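PDB 1TQX: D-ribulose-5-phosphate 3-epimerase, putative from Plasmodium falciparum, which probably catalyses the interconversion of D-ribulose 5-phosphate and D-xylulose 5-phosphate, using one divalent metal ion per subunit. Local coordinates for residues A[11-16]-A[36-41]; A[67-72]-A[81-86]. All blocks are in the same frame, centred on the assembly; numbering follows the deposited sequence.

Contacts 1 and 2 illustrate how a barrel strand can serve two environments at once. Strands 34-40 and 66-72 are parallel neighbours, tied by Leu37 N to Asp68 O at 2.8 Å, and both send histidines inward to the same zinc ion. Contact 1 supplies His36 and Asp38 as ligands, contact 2 supplies His70, and Asp179 completes the site. The two contacts, with centres 12 Å apart, also meet in the second shell, where His36 ND1 lies 2.6 Å from Asp68 OD2, a probable hydrogen bond; next to the metal, Met72 CE packs against Asp38 OD1. On its other side, strand 66-72 meets loop 81-86, away from the zinc.

Contact 1 of 2, residues A[11-16]-A[36-41]; sequences SVLASN and HLDVMD. With ZN (zinc ion), chain D.
Ser11 and Asp38 meet beside the zinc ion, with Ser11 OG 2.9 Å from Asp38 OD2. The other carboxylate oxygen, Asp38 OD1, binds the metal at 2.1 Å, while His36 NE2 binds it at 2.2 Å; His70 and Asp179 complete the site. Ser11 OG also lies at the edge of the His36 imidazole, in its plane and nearest CD2. The ring reaches the zinc with CG anti to the backbone N (chi1 -165°), and its other nitrogen, ND1, is hydrogen-bonded to Asp68, a second-shell contact that would fix the ring's rotation and may make NE2 a stronger ligand for the zinc.

Behind these ligands, the backbones are joined by a single bridge between Ser11 and His36. Val12 N donates to His36 O at 3.2 Å. The same carbonyl accepts from a water, which in turn accepts from Leu13 N and Asp38 N and is hydrogen-bonded to Ser11 OG, so one water knits the loop to the strand at four points.

Apolar contacts flank this polar centre. Val12 CG2 lies 3.6 Å from Leu37 CD2, the two side chains crossing at a slant, and Leu13 CD2 meets Met40 CE tip to tip at 3.8 Å. Farther out, Val12 O receives both Ser15 N and Ser15 OG, so that one carbonyl at the start of the 3-10 turn 12-14 takes two bonds from Ser15. Here the loop after strand 7-10 packs beside the metal ligands of strand 34-40 in the TIM-barrel active site of a ribulose-phosphate 3-epimerase, where Ser11 is predicted to bind substrate and Asp38 to act as proton acceptor.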
loop_
_atom_site.group_PDB
_atom_site.type_symbol
_atom_site.label_atom_id
_atom_site.label_comp_id
_atom_site.label_asym_id
_atom_site.label_seq_id
_atom_site.Cartn_x
_atom_site.Cartn_y
_atom_site.Cartn_z
ATOM N N SER A 11 -1.550 -7.524 -4.026
ATOM C CA SER A 11 -2.003 -6.455 -4.913
ATOM C C SER A 11 -2.830 -7.048 -6.052
ATOM O O SER A 11 -2.287 -7.720 -6.926
ATOM C CB SER A 11 -0.796 -5.699 -5.478
ATOM O OG SER A 11 -1.222 -4.607 -6.273
ATOM N N VAL A 12 -4.138 -6.785 -6.042
ATOM C CA VAL A 12 -5.057 -7.324 -7.051
ATOM C C VAL A 12 -4.789 -6.909 -8.494
ATOM O O VAL A 12 -5.335 -7.497 -9.424
ATOM C CB VAL A 12 -6.538 -6.973 -6.721
ATOM C CG1 VAL A 12 -6.920 -7.565 -5.379
ATOM C CG2 VAL A 12 -6.741 -5.458 -6.714
ATOM N N LEU A 13 -3.957 -5.892 -8.678
ATOM C CA LEU A 13 -3.615 -5.414 -10.016
ATOM C C LEU A 13 -2.992 -6.563 -10.812
ATOM O O LEU A 13 -3.143 -6.645 -12.033
ATOM C CB LEU A 13 -2.611 -4.258 -9.909
ATOM C CG LEU A 13 -2.238 -3.473 -11.168
ATOM C CD1 LEU A 13 -3.356 -2.506 -11.529
ATOM C CD2 LEU A 13 -0.947 -2.701 -10.916
ATOM N N ALA A 14 -2.297 -7.451 -10.103
ATOM C CA ALA A 14 -1.627 -8.595 -10.719
ATOM C C ALA A 14 -2.502 -9.841 -10.893
ATOM O O ALA A 14 -2.045 -10.855 -11.416
ATOM C CB ALA A 14 -0.381 -8.951 -9.909
ATOM N N SER A 15 -3.759 -9.772 -10.469
ATOM C CA SER A 15 -4.656 -10.921 -10.592
ATOM C C SER A 15 -5.544 -10.793 -11.821
ATOM O O SER A 15 -5.368 -9.890 -12.642
ATOM C CB SER A 15 -5.556 -11.022 -9.358
ATOM O OG SER A 15 -6.557 -10.009 -9.382
ATOM N N ASN A 16 -6.494 -11.713 -11.946
ATOM C CA ASN A 16 -7.460 -11.669 -13.037
ATOM C C ASN A 16 -8.533 -10.716 -12.516
ATOM O O ASN A 16 -9.510 -11.138 -11.894
ATOM C CB ASN A 16 -8.033 -13.067 -13.291
ATOM C CG ASN A 16 -7.009 -14.000 -13.910
ATOM O OD1 ASN A 16 -6.441 -13.692 -14.957
ATOM N ND2 ASN A 16 -6.763 -15.140 -13.266
ATOM N N HIS A 36 -4.707 -5.202 -1.242
ATOM C CA HIS A 36 -4.189 -3.935 -1.752
ATOM C C HIS A 36 -4.831 -3.561 -3.080
ATOM O O HIS A 36 -4.655 -4.256 -4.089
ATOM C CB HIS A 36 -2.671 -4.037 -1.912
ATOM C CG HIS A 36 -1.993 -2.717 -2.084
ATOM N ND1 HIS A 36 -1.815 -1.831 -1.041
ATOM C CD2 HIS A 36 -1.450 -2.127 -3.174
ATOM C CE1 HIS A 36 -1.192 -0.755 -1.481
ATOM N NE2 HIS A 36 -0.958 -0.909 -2.772
ATOM N N LEU A 37 -5.550 -2.442 -3.084
ATOM C CA LEU A 37 -6.273 -1.978 -4.263
ATOM C C LEU A 37 -5.658 -0.737 -4.911
ATOM O O LEU A 37 -5.796 0.374 -4.397
ATOM C CB LEU A 37 -7.730 -1.693 -3.863
ATOM C CG LEU A 37 -8.401 -2.866 -3.136
ATOM C CD1 LEU A 37 -9.608 -2.401 -2.317
ATOM C CD2 LEU A 37 -8.808 -3.908 -4.172
ATOM N N ASP A 38 -4.989 -0.932 -6.044
ATOM C CA ASP A 38 -4.351 0.170 -6.768
ATOM C C ASP A 38 -5.289 0.920 -7.708
ATOM O O ASP A 38 -5.769 0.359 -8.690
ATOM C CB ASP A 38 -3.157 -0.346 -7.584
ATOM C CG ASP A 38 -1.989 -0.754 -6.714
ATOM O OD1 ASP A 38 -1.654 -0.000 -5.786
ATOM O OD2 ASP A 38 -1.390 -1.818 -6.963
ATOM N N VAL A 39 -5.519 2.195 -7.408
ATOM C CA VAL A 39 -6.381 3.057 -8.217
ATOM C C VAL A 39 -5.484 4.006 -9.019
ATOM O O VAL A 39 -4.723 4.778 -8.439
ATOM C CB VAL A 39 -7.327 3.881 -7.318
ATOM C CG1 VAL A 39 -8.259 4.743 -8.169
ATOM C CG2 VAL A 39 -8.144 2.931 -6.428
ATOM N N MET A 40 -5.570 3.931 -10.346
ATOM C CA MET A 40 -4.756 4.755 -11.249
ATOM C C MET A 40 -5.688 5.486 -12.221
ATOM O O MET A 40 -6.631 4.885 -12.741
ATOM C CB MET A 40 -3.777 3.854 -12.010
ATOM C CG MET A 40 -2.928 2.989 -11.091
ATOM S SD MET A 40 -2.012 1.769 -12.024
ATOM C CE MET A 40 -0.971 1.047 -10.737
ATOM N N ASP A 41 -5.416 6.769 -12.473
ATOM C CA ASP A 41 -6.296 7.577 -13.325
ATOM C C ASP A 41 -5.763 8.039 -14.676
ATOM O O ASP A 41 -6.295 8.987 -15.254
ATOM C CB ASP A 41 -6.761 8.815 -12.542
ATOM C CG ASP A 41 -5.622 9.784 -12.238
ATOM O OD1 ASP A 41 -4.454 9.466 -12.558
ATOM O OD2 ASP A 41 -5.896 10.872 -11.680
HETATM ZN ZN ZN D . 0.030 0.118 -4.497
HETATM O O HOH W 1 -3.835 -3.531 -6.528
#

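Contact 2 of 2, residues A[67-72]-A[81-86]. With ZN (zinc ion), chain D.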
loop_
_atom_site.group_PDB
_atom_site.type_symbol
_atom_site.label_atom_id
_atom_site.label_comp_id
_atom_site.label_asym_id
_atom_site.label_seq_id
_atom_site.Cartn_x
_atom_site.Cartn_y
_atom_site.Cartn_z
ATOM N N PHE A 67 -9.518 -3.381 3.579
ATOM C CA PHE A 67 -9.428 -2.707 2.286
ATOM C C PHE A 67 -8.372 -1.604 2.296
ATOM O O PHE A 67 -8.573 -0.533 2.875
ATOM C CB PHE A 67 -10.800 -2.129 1.896
ATOM C CG PHE A 67 -11.690 -3.105 1.160
ATOM C CD1 PHE A 67 -11.839 -4.424 1.598
ATOM C CD2 PHE A 67 -12.401 -2.695 0.035
ATOM C CE1 PHE A 67 -12.686 -5.312 0.917
ATOM C CE2 PHE A 67 -13.251 -3.577 -0.650
ATOM C CZ PHE A 67 -13.392 -4.882 -0.207
ATOM N N ASP A 68 -7.243 -1.876 1.652
ATOM C CA ASP A 68 -6.136 -0.932 1.588
ATOM C C ASP A 68 -6.067 -0.326 0.179
ATOM O O ASP A 68 -5.594 -0.956 -0.769
ATOM C CB ASP A 68 -4.854 -1.682 1.965
ATOM C CG ASP A 68 -3.612 -0.848 1.822
ATOM O OD1 ASP A 68 -3.634 0.355 2.167
ATOM O OD2 ASP A 68 -2.590 -1.421 1.384
ATOM N N VAL A 69 -6.544 0.910 0.060
ATOM C CA VAL A 69 -6.595 1.602 -1.228
ATOM C C VAL A 69 -5.435 2.558 -1.472
ATOM O O VAL A 69 -5.237 3.519 -0.728
ATOM C CB VAL A 69 -7.926 2.393 -1.381
ATOM C CG1 VAL A 69 -8.055 2.911 -2.807
ATOM C CG2 VAL A 69 -9.115 1.495 -1.027
ATOM N N HIS A 70 -4.673 2.286 -2.529
ATOM C CA HIS A 70 -3.535 3.120 -2.896
ATOM C C HIS A 70 -3.999 4.034 -4.026
ATOM O O HIS A 70 -4.187 3.589 -5.156
ATOM C CB HIS A 70 -2.367 2.243 -3.369
ATOM C CG HIS A 70 -1.142 3.014 -3.750
ATOM N ND1 HIS A 70 -0.004 2.402 -4.235
ATOM C CD2 HIS A 70 -0.877 4.342 -3.739
ATOM C CE1 HIS A 70 0.906 3.321 -4.507
ATOM N NE2 HIS A 70 0.401 4.506 -4.215
ATOM N N LEU A 71 -4.179 5.312 -3.711
ATOM C CA LEU A 71 -4.642 6.291 -4.683
ATOM C C LEU A 71 -3.520 6.928 -5.498
ATOM O O LEU A 71 -2.937 7.926 -5.090
ATOM C CB LEU A 71 -5.439 7.390 -3.967
ATOM C CG LEU A 71 -6.680 6.902 -3.205
ATOM C CD1 LEU A 71 -7.177 7.989 -2.251
ATOM C CD2 LEU A 71 -7.762 6.511 -4.201
ATOM N N MET A 72 -3.206 6.332 -6.644
ATOM C CA MET A 72 -2.184 6.890 -7.530
ATOM C C MET A 72 -2.979 7.744 -8.507
ATOM O O MET A 72 -3.082 7.431 -9.693
ATOM C CB MET A 72 -1.442 5.777 -8.274
ATOM C CG MET A 72 -0.468 5.013 -7.391
ATOM S SD MET A 72 0.286 3.578 -8.193
ATOM C CE MET A 72 -0.773 2.269 -7.599
ATOM N N PRO A 81 -14.936 10.714 -0.138
ATOM C CA PRO A 81 -16.361 10.443 0.075
ATOM C C PRO A 81 -16.885 9.241 -0.710
ATOM O O PRO A 81 -17.961 8.721 -0.413
ATOM C CB PRO A 81 -17.031 11.758 -0.341
ATOM C CG PRO A 81 -16.114 12.279 -1.398
ATOM C CD PRO A 81 -14.738 12.004 -0.823
ATOM N N LEU A 82 -16.112 8.800 -1.701
ATOM C CA LEU A 82 -16.508 7.669 -2.534
ATOM C C LEU A 82 -16.012 6.318 -2.015
ATOM O O LEU A 82 -16.367 5.274 -2.565
ATOM C CB LEU A 82 -15.978 7.872 -3.959
ATOM C CG LEU A 82 -16.287 9.214 -4.634
ATOM C CD1 LEU A 82 -15.566 9.295 -5.981
ATOM C CD2 LEU A 82 -17.788 9.359 -4.828
ATOM N N LEU A 83 -15.205 6.326 -0.960
ATOM C CA LEU A 83 -14.652 5.077 -0.440
ATOM C C LEU A 83 -14.820 4.933 1.072
ATOM O O LEU A 83 -13.927 4.430 1.767
ATOM C CB LEU A 83 -13.165 4.993 -0.817
ATOM C CG LEU A 83 -12.855 4.930 -2.324
ATOM C CD1 LEU A 83 -11.396 5.298 -2.575
ATOM C CD2 LEU A 83 -13.171 3.522 -2.851
ATOM N N LYS A 84 -15.970 5.365 1.576
ATOM C CA LYS A 84 -16.244 5.298 3.009
ATOM C C LYS A 84 -16.233 3.884 3.585
ATOM O O LYS A 84 -15.985 3.711 4.777
ATOM C CB LYS A 84 -17.604 5.934 3.330
ATOM C CG LYS A 84 -17.728 7.427 3.020
ATOM C CD LYS A 84 -19.079 7.947 3.533
ATOM C CE LYS A 84 -19.355 9.376 3.114
ATOM N NZ LYS A 84 -19.712 9.498 1.668
ATOM N N THR A 85 -16.513 2.876 2.760
ATOM C CA THR A 85 -16.532 1.510 3.267
ATOM C C THR A 85 -15.166 0.822 3.271
ATOM O O THR A 85 -15.059 -0.313 3.728
ATOM C CB THR A 85 -17.538 0.611 2.491
ATOM O OG1 THR A 85 -17.143 0.518 1.115
ATOM C CG2 THR A 85 -18.957 1.187 2.586
ATOM N N SER A 86 -14.132 1.497 2.767
ATOM C CA SER A 86 -12.786 0.919 2.767
ATOM C C SER A 86 -12.158 1.082 4.153
ATOM O O SER A 86 -12.817 1.570 5.074
ATOM C CB SER A 86 -11.917 1.582 1.691
ATOM O OG SER A 86 -12.304 1.131 0.398
HETATM ZN ZN ZN D . 0.030 0.118 -4.497
#
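The Phe67 ring meets Ser86 at its edge: Ser86 OG lies near the ring plane, 3.8 Å from Phe67 CD2. Ile55 and Leu58 of helix 52-58 also touch the Phe67 side chain. The second flat group, the imidazole of His70, carries Met72 CG over one face, offset toward the rim, and also meets the ring of His92, the two planes inclined at about 30°. At its edge, His70 ND1 binds the zinc ion at 2.3 Å, while NE2 is hydrogen-bonded to His92.

These rings mark the two sides of one strand in a TIM barrel. Alternation along 67-72 turns Asp68, His70 and Met72 toward the barrel interior, where His70 reaches the metal, whereas Phe67, Val69 and Leu71 point outward to the loop that leads into strand 88-92. This outer side is packed without polar pairing between the two segments. Phe67 CB rests 3.7 Å from Ser86 CA, where the backbones come nearest, and Val69 CG2 lies 3.5 Å from Ser86 OG.

Further along the strand, Leu83 takes over as the apolar partner. A single methyl group, CD1, serves two neighbours: Val69 CG1, which it meets at a slant, and Leu71 CD2, where the side chains pass each other in opposite directions. Val69 presents separate branches to the two loop residues, because with CG1 anti to the backbone N (chi1 -171°) that methyl faces Leu83 and leaves CG2 for Ser86.

The loop is shaped locally. Residues 83-86 form a type I turn closed by Ser86 N donating to Leu83 O at 3.1 Å, and Lys84 folds back so that NZ donates in the carbonyl plane to a lone pair of Pro81 O, 2.8 Å away.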